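Local coordinates for protein alginate lyase (Aplysia kurodai, PDB 5GMT) that probably cleaves alginate, with specificity for polymannuronate, as a eukaryotic lyase of polysaccharide lyase family 14, at residues S134-W143 against H237-F248. Residues are numbered along the deposited sequence; the frame is centred on the assembly and turned at random.
Sequences SSCFSLRLMW and HHLRGMFFSTFF
Arg-140 makes the one direct hydrogen bond between the two strands. Its NH1 donates to Ser-245 OG at 3.1 Å, nearly straight at 163° and in the guanidinium plane. The same side chain lies over a face of the Phe-243 ring. Arg-140 CD sits 3.8 Å from the Phe-243 ring centroid in a CH-pi contact. The bend at chi3 (-72°) brings the guanidinium over the CE2 rim of that ring. The two planes are only 16° apart. With an alanine in its place, Ser-245 OG would probably lose this donor and the Phe-243 ring the CH-pi and guanidinium contact over its face.

At the C-terminal ends of both strands the Trp-143 six-membered ring meets Phe-248 edge to face, with CZ2 of Trp-143 3.6 Å from CZ of Phe-248 and over the centre of its ring. Toward the N-terminal ends the contact is apolar. Phe-137 CZ is 3.6 Å from Leu-239 CD2, which lies at the ring edge.

At this same end a water links the two segments. It donates to Ser-134 O at 2.7 Å and hydrogen-bonds His-237 NE2 at 2.9 Å.

The strands are next-but-one neighbours in an antiparallel sheet of this concanavalin-clan fold. Strand 110-118 runs between them, pairing with both. Strand 149-154 flanks 136-143 on its other side, and strand 76-81 flanks 238-247, where Tyr-80 stacks on Phe-243.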
loop_
_atom_site.group_PDB
_atom_site.type_symbol
_atom_site.label_atom_id
_atom_site.label_comp_id
_atom_site.label_asym_id
_atom_site.label_seq_id
_atom_site.Cartn_x
_atom_site.Cartn_y
_atom_site.Cartn_z
ATOM N N SER A 134 2.184 15.607 -11.589
ATOM C CA SER A 134 1.669 14.844 -12.704
ATOM C C SER A 134 2.684 13.831 -13.193
ATOM O O SER A 134 2.792 13.595 -14.393
ATOM C CB SER A 134 1.288 15.792 -13.847
ATOM O OG SER A 134 0.496 15.123 -14.809
ATOM N N SER A 135 3.448 13.252 -12.270
ATOM C CA SER A 135 4.479 12.284 -12.625
ATOM C C SER A 135 4.210 10.897 -12.046
ATOM O O SER A 135 4.963 9.952 -12.305
ATOM C CB SER A 135 5.853 12.780 -12.142
ATOM O OG SER A 135 5.847 12.939 -10.737
ATOM N N CYS A 136 3.139 10.764 -11.271
ATOM C CA CYS A 136 2.951 9.533 -10.516
ATOM C C CYS A 136 1.513 9.304 -10.095
ATOM O O CYS A 136 0.668 10.195 -10.189
ATOM C CB CYS A 136 3.859 9.546 -9.272
ATOM S SG CYS A 136 3.716 11.039 -8.231
ATOM N N PHE A 137 1.244 8.091 -9.633
ATOM C CA PHE A 137 0.048 7.808 -8.844
ATOM C C PHE A 137 0.441 6.799 -7.764
ATOM O O PHE A 137 1.349 6.002 -7.970
ATOM C CB PHE A 137 -1.085 7.277 -9.728
ATOM C CG PHE A 137 -0.751 5.984 -10.431
ATOM C CD1 PHE A 137 -0.038 5.988 -11.627
ATOM C CD2 PHE A 137 -1.151 4.768 -9.898
ATOM C CE1 PHE A 137 0.268 4.798 -12.274
ATOM C CE2 PHE A 137 -0.847 3.571 -10.539
ATOM C CZ PHE A 137 -0.131 3.588 -11.732
ATOM N N SER A 138 -0.206 6.837 -6.608
ATOM C CA SER A 138 0.113 5.832 -5.600
ATOM C C SER A 138 -1.163 5.278 -5.008
ATOM O O SER A 138 -2.141 6.010 -4.826
ATOM C CB SER A 138 1.026 6.406 -4.509
ATOM O OG SER A 138 0.375 7.389 -3.726
ATOM N N LEU A 139 -1.143 3.980 -4.715
ATOM C CA LEU A 139 -2.344 3.275 -4.313
ATOM C C LEU A 139 -2.093 2.422 -3.079
ATOM O O LEU A 139 -2.409 1.232 -3.058
ATOM C CB LEU A 139 -2.862 2.407 -5.466
ATOM C CG LEU A 139 -3.184 3.177 -6.760
ATOM C CD1 LEU A 139 -3.361 2.234 -7.965
ATOM C CD2 LEU A 139 -4.409 4.092 -6.584
ATOM N N ARG A 140 -1.507 3.034 -2.059
ATOM C CA ARG A 140 -1.419 2.401 -0.740
ATOM C C ARG A 140 -2.801 2.086 -0.159
ATOM O O ARG A 140 -3.822 2.601 -0.613
ATOM C CB ARG A 140 -0.660 3.303 0.228
ATOM C CG ARG A 140 0.792 3.508 -0.144
ATOM C CD ARG A 140 1.414 4.532 0.771
ATOM N NE ARG A 140 0.934 5.888 0.486
ATOM C CZ ARG A 140 1.345 6.981 1.113
ATOM N NH1 ARG A 140 2.269 6.909 2.072
ATOM N NH2 ARG A 140 0.827 8.159 0.773
ATOM N N LEU A 141 -2.818 1.204 0.835
ATOM C CA LEU A 141 -4.012 0.995 1.647
ATOM C C LEU A 141 -3.838 1.798 2.925
ATOM O O LEU A 141 -2.726 2.227 3.253
ATOM C CB LEU A 141 -4.228 -0.494 1.948
ATOM C CG LEU A 141 -4.959 -1.372 0.922
ATOM C CD1 LEU A 141 -4.239 -1.362 -0.409
ATOM C CD2 LEU A 141 -5.076 -2.810 1.446
ATOM N N MET A 142 -4.931 2.038 3.635
ATOM C CA MET A 142 -4.831 2.603 4.972
ATOM C C MET A 142 -5.741 1.835 5.898
ATOM O O MET A 142 -6.729 1.259 5.446
ATOM C CB MET A 142 -5.203 4.090 4.995
ATOM C CG MET A 142 -4.040 5.036 4.722
ATOM S SD MET A 142 -4.403 6.752 5.178
ATOM C CE MET A 142 -4.591 6.620 6.953
ATOM N N TRP A 143 -5.396 1.792 7.181
ATOM C CA TRP A 143 -6.401 1.453 8.180
ATOM C C TRP A 143 -6.894 2.759 8.767
ATOM O O TRP A 143 -6.293 3.823 8.569
ATOM C CB TRP A 143 -5.864 0.510 9.272
ATOM C CG TRP A 143 -4.910 1.126 10.266
ATOM C CD1 TRP A 143 -5.229 1.835 11.399
ATOM C CD2 TRP A 143 -3.481 1.058 10.228
ATOM N NE1 TRP A 143 -4.082 2.227 12.051
ATOM C CE2 TRP A 143 -2.995 1.755 11.358
ATOM C CE3 TRP A 143 -2.562 0.478 9.345
ATOM C CZ2 TRP A 143 -1.632 1.891 11.623
ATOM C CZ3 TRP A 143 -1.206 0.607 9.617
ATOM C CH2 TRP A 143 -0.755 1.314 10.744
ATOM N N HIS A 237 3.181 6.675 -18.673
ATOM C CA HIS A 237 3.020 6.215 -17.279
ATOM C C HIS A 237 2.536 4.769 -17.219
ATOM O O HIS A 237 1.609 4.380 -17.945
ATOM C CB HIS A 237 2.024 7.095 -16.508
ATOM C CG HIS A 237 2.510 8.486 -16.253
ATOM N ND1 HIS A 237 1.828 9.375 -15.449
ATOM C CD2 HIS A 237 3.607 9.143 -16.699
ATOM C CE1 HIS A 237 2.487 10.518 -15.404
ATOM N NE2 HIS A 237 3.564 10.410 -16.161
ATOM N N HIS A 238 3.149 3.979 -16.338
ATOM C CA HIS A 238 2.749 2.588 -16.135
ATOM C C HIS A 238 2.903 2.197 -14.669
ATOM O O HIS A 238 3.421 2.967 -13.868
ATOM C CB HIS A 238 3.582 1.652 -17.016
ATOM C CG HIS A 238 3.528 1.999 -18.472
ATOM N ND1 HIS A 238 2.457 1.668 -19.277
ATOM C CD2 HIS A 238 4.406 2.660 -19.264
ATOM C CE1 HIS A 238 2.684 2.104 -20.505
ATOM N NE2 HIS A 238 3.861 2.706 -20.523
ATOM N N LEU A 239 2.438 1.005 -14.317
ATOM C CA LEU A 239 2.629 0.509 -12.956
ATOM C C LEU A 239 4.086 0.120 -12.794
ATOM O O LEU A 239 4.668 -0.468 -13.705
ATOM C CB LEU A 239 1.706 -0.676 -12.678
ATOM C CG LEU A 239 0.258 -0.275 -12.412
ATOM C CD1 LEU A 239 -0.694 -1.398 -12.822
ATOM C CD2 LEU A 239 0.089 0.077 -10.935
ATOM N N ARG A 240 4.676 0.448 -11.644
ATOM C CA ARG A 240 6.111 0.241 -11.450
ATOM C C ARG A 240 6.434 -0.798 -10.381
ATOM O O ARG A 240 7.498 -1.415 -10.414
ATOM C CB ARG A 240 6.784 1.568 -11.090
ATOM C CG ARG A 240 6.626 2.668 -12.157
ATOM C CD ARG A 240 7.296 2.266 -13.476
ATOM N NE ARG A 240 7.066 3.271 -14.514
ATOM C CZ ARG A 240 7.202 3.047 -15.817
ATOM N NH1 ARG A 240 7.593 1.852 -16.252
ATOM N NH2 ARG A 240 6.931 4.015 -16.683
ATOM N N GLY A 241 5.528 -0.999 -9.427
ATOM C CA GLY A 241 5.822 -1.938 -8.364
ATOM C C GLY A 241 5.120 -1.622 -7.067
ATOM O O GLY A 241 4.060 -1.010 -7.071
ATOM N N MET A 242 5.738 -2.023 -5.956
ATOM C CA MET A 242 5.122 -1.896 -4.639
ATOM C C MET A 242 5.670 -0.705 -3.868
ATOM O O MET A 242 6.889 -0.532 -3.758
ATOM C CB MET A 242 5.339 -3.158 -3.803
ATOM C CG MET A 242 4.740 -3.032 -2.391
ATOM S SD MET A 242 5.055 -4.434 -1.299
ATOM C CE MET A 242 6.841 -4.477 -1.289
ATOM N N PHE A 243 4.754 0.104 -3.345
ATOM C CA PHE A 243 5.081 1.193 -2.425
ATOM C C PHE A 243 4.903 0.631 -1.024
ATOM O O PHE A 243 3.794 0.595 -0.516
ATOM C CB PHE A 243 4.187 2.415 -2.735
ATOM C CG PHE A 243 4.439 3.642 -1.882
ATOM C CD1 PHE A 243 5.553 3.751 -1.070
ATOM C CD2 PHE A 243 3.622 4.761 -2.038
ATOM C CE1 PHE A 243 5.771 4.911 -0.317
ATOM C CE2 PHE A 243 3.852 5.932 -1.312
ATOM C CZ PHE A 243 4.913 6.007 -0.460
ATOM N N PHE A 244 5.988 0.120 -0.440
ATOM C CA PHE A 244 5.914 -0.355 0.941
ATOM C C PHE A 244 5.898 0.861 1.839
ATOM O O PHE A 244 6.815 1.677 1.812
ATOM C CB PHE A 244 7.071 -1.287 1.315
ATOM C CG PHE A 244 6.908 -1.919 2.681
ATOM C CD1 PHE A 244 6.285 -3.153 2.816
ATOM C CD2 PHE A 244 7.350 -1.266 3.824
ATOM C CE1 PHE A 244 6.117 -3.739 4.073
ATOM C CE2 PHE A 244 7.183 -1.852 5.089
ATOM C CZ PHE A 244 6.566 -3.083 5.201
ATOM N N SER A 245 4.846 0.984 2.638
ATOM C CA SER A 245 4.646 2.187 3.428
ATOM C C SER A 245 3.798 1.820 4.633
ATOM O O SER A 245 2.698 1.335 4.463
ATOM C CB SER A 245 3.954 3.254 2.578
ATOM O OG SER A 245 3.802 4.470 3.272
ATOM N N THR A 246 4.308 2.024 5.842
ATOM C CA THR A 246 3.489 1.759 7.020
ATOM C C THR A 246 3.995 2.571 8.221
ATOM O O THR A 246 5.193 2.594 8.549
ATOM C CB THR A 246 3.436 0.225 7.342
ATOM O OG1 THR A 246 2.407 -0.042 8.307
ATOM C CG2 THR A 246 4.786 -0.303 7.847
ATOM N N PHE A 247 3.048 3.271 8.832
ATOM C CA PHE A 247 3.271 4.169 9.950
ATOM C C PHE A 247 1.892 4.664 10.354
ATOM O O PHE A 247 0.953 4.577 9.558
ATOM C CB PHE A 247 4.187 5.338 9.569
ATOM C CG PHE A 247 3.716 6.117 8.372
ATOM C CD1 PHE A 247 4.197 5.819 7.101
ATOM C CD2 PHE A 247 2.799 7.146 8.516
ATOM C CE1 PHE A 247 3.765 6.540 5.992
ATOM C CE2 PHE A 247 2.372 7.871 7.425
ATOM C CZ PHE A 247 2.859 7.571 6.157
ATOM N N PHE A 248 1.762 5.157 11.580
ATOM C CA PHE A 248 0.507 5.764 12.020
ATOM C C PHE A 248 0.416 7.196 11.493
ATOM O O PHE A 248 1.415 7.924 11.467
ATOM C CB PHE A 248 0.403 5.750 13.554
ATOM C CG PHE A 248 -0.011 4.423 14.121
ATOM C CD1 PHE A 248 0.870 3.345 14.118
ATOM C CD2 PHE A 248 -1.277 4.252 14.664
ATOM C CE1 PHE A 248 0.488 2.114 14.640
ATOM C CE2 PHE A 248 -1.665 3.031 15.186
ATOM C CZ PHE A 248 -0.780 1.957 15.170
HETATM O O HOH W 1 4.780 13.037 -16.143
#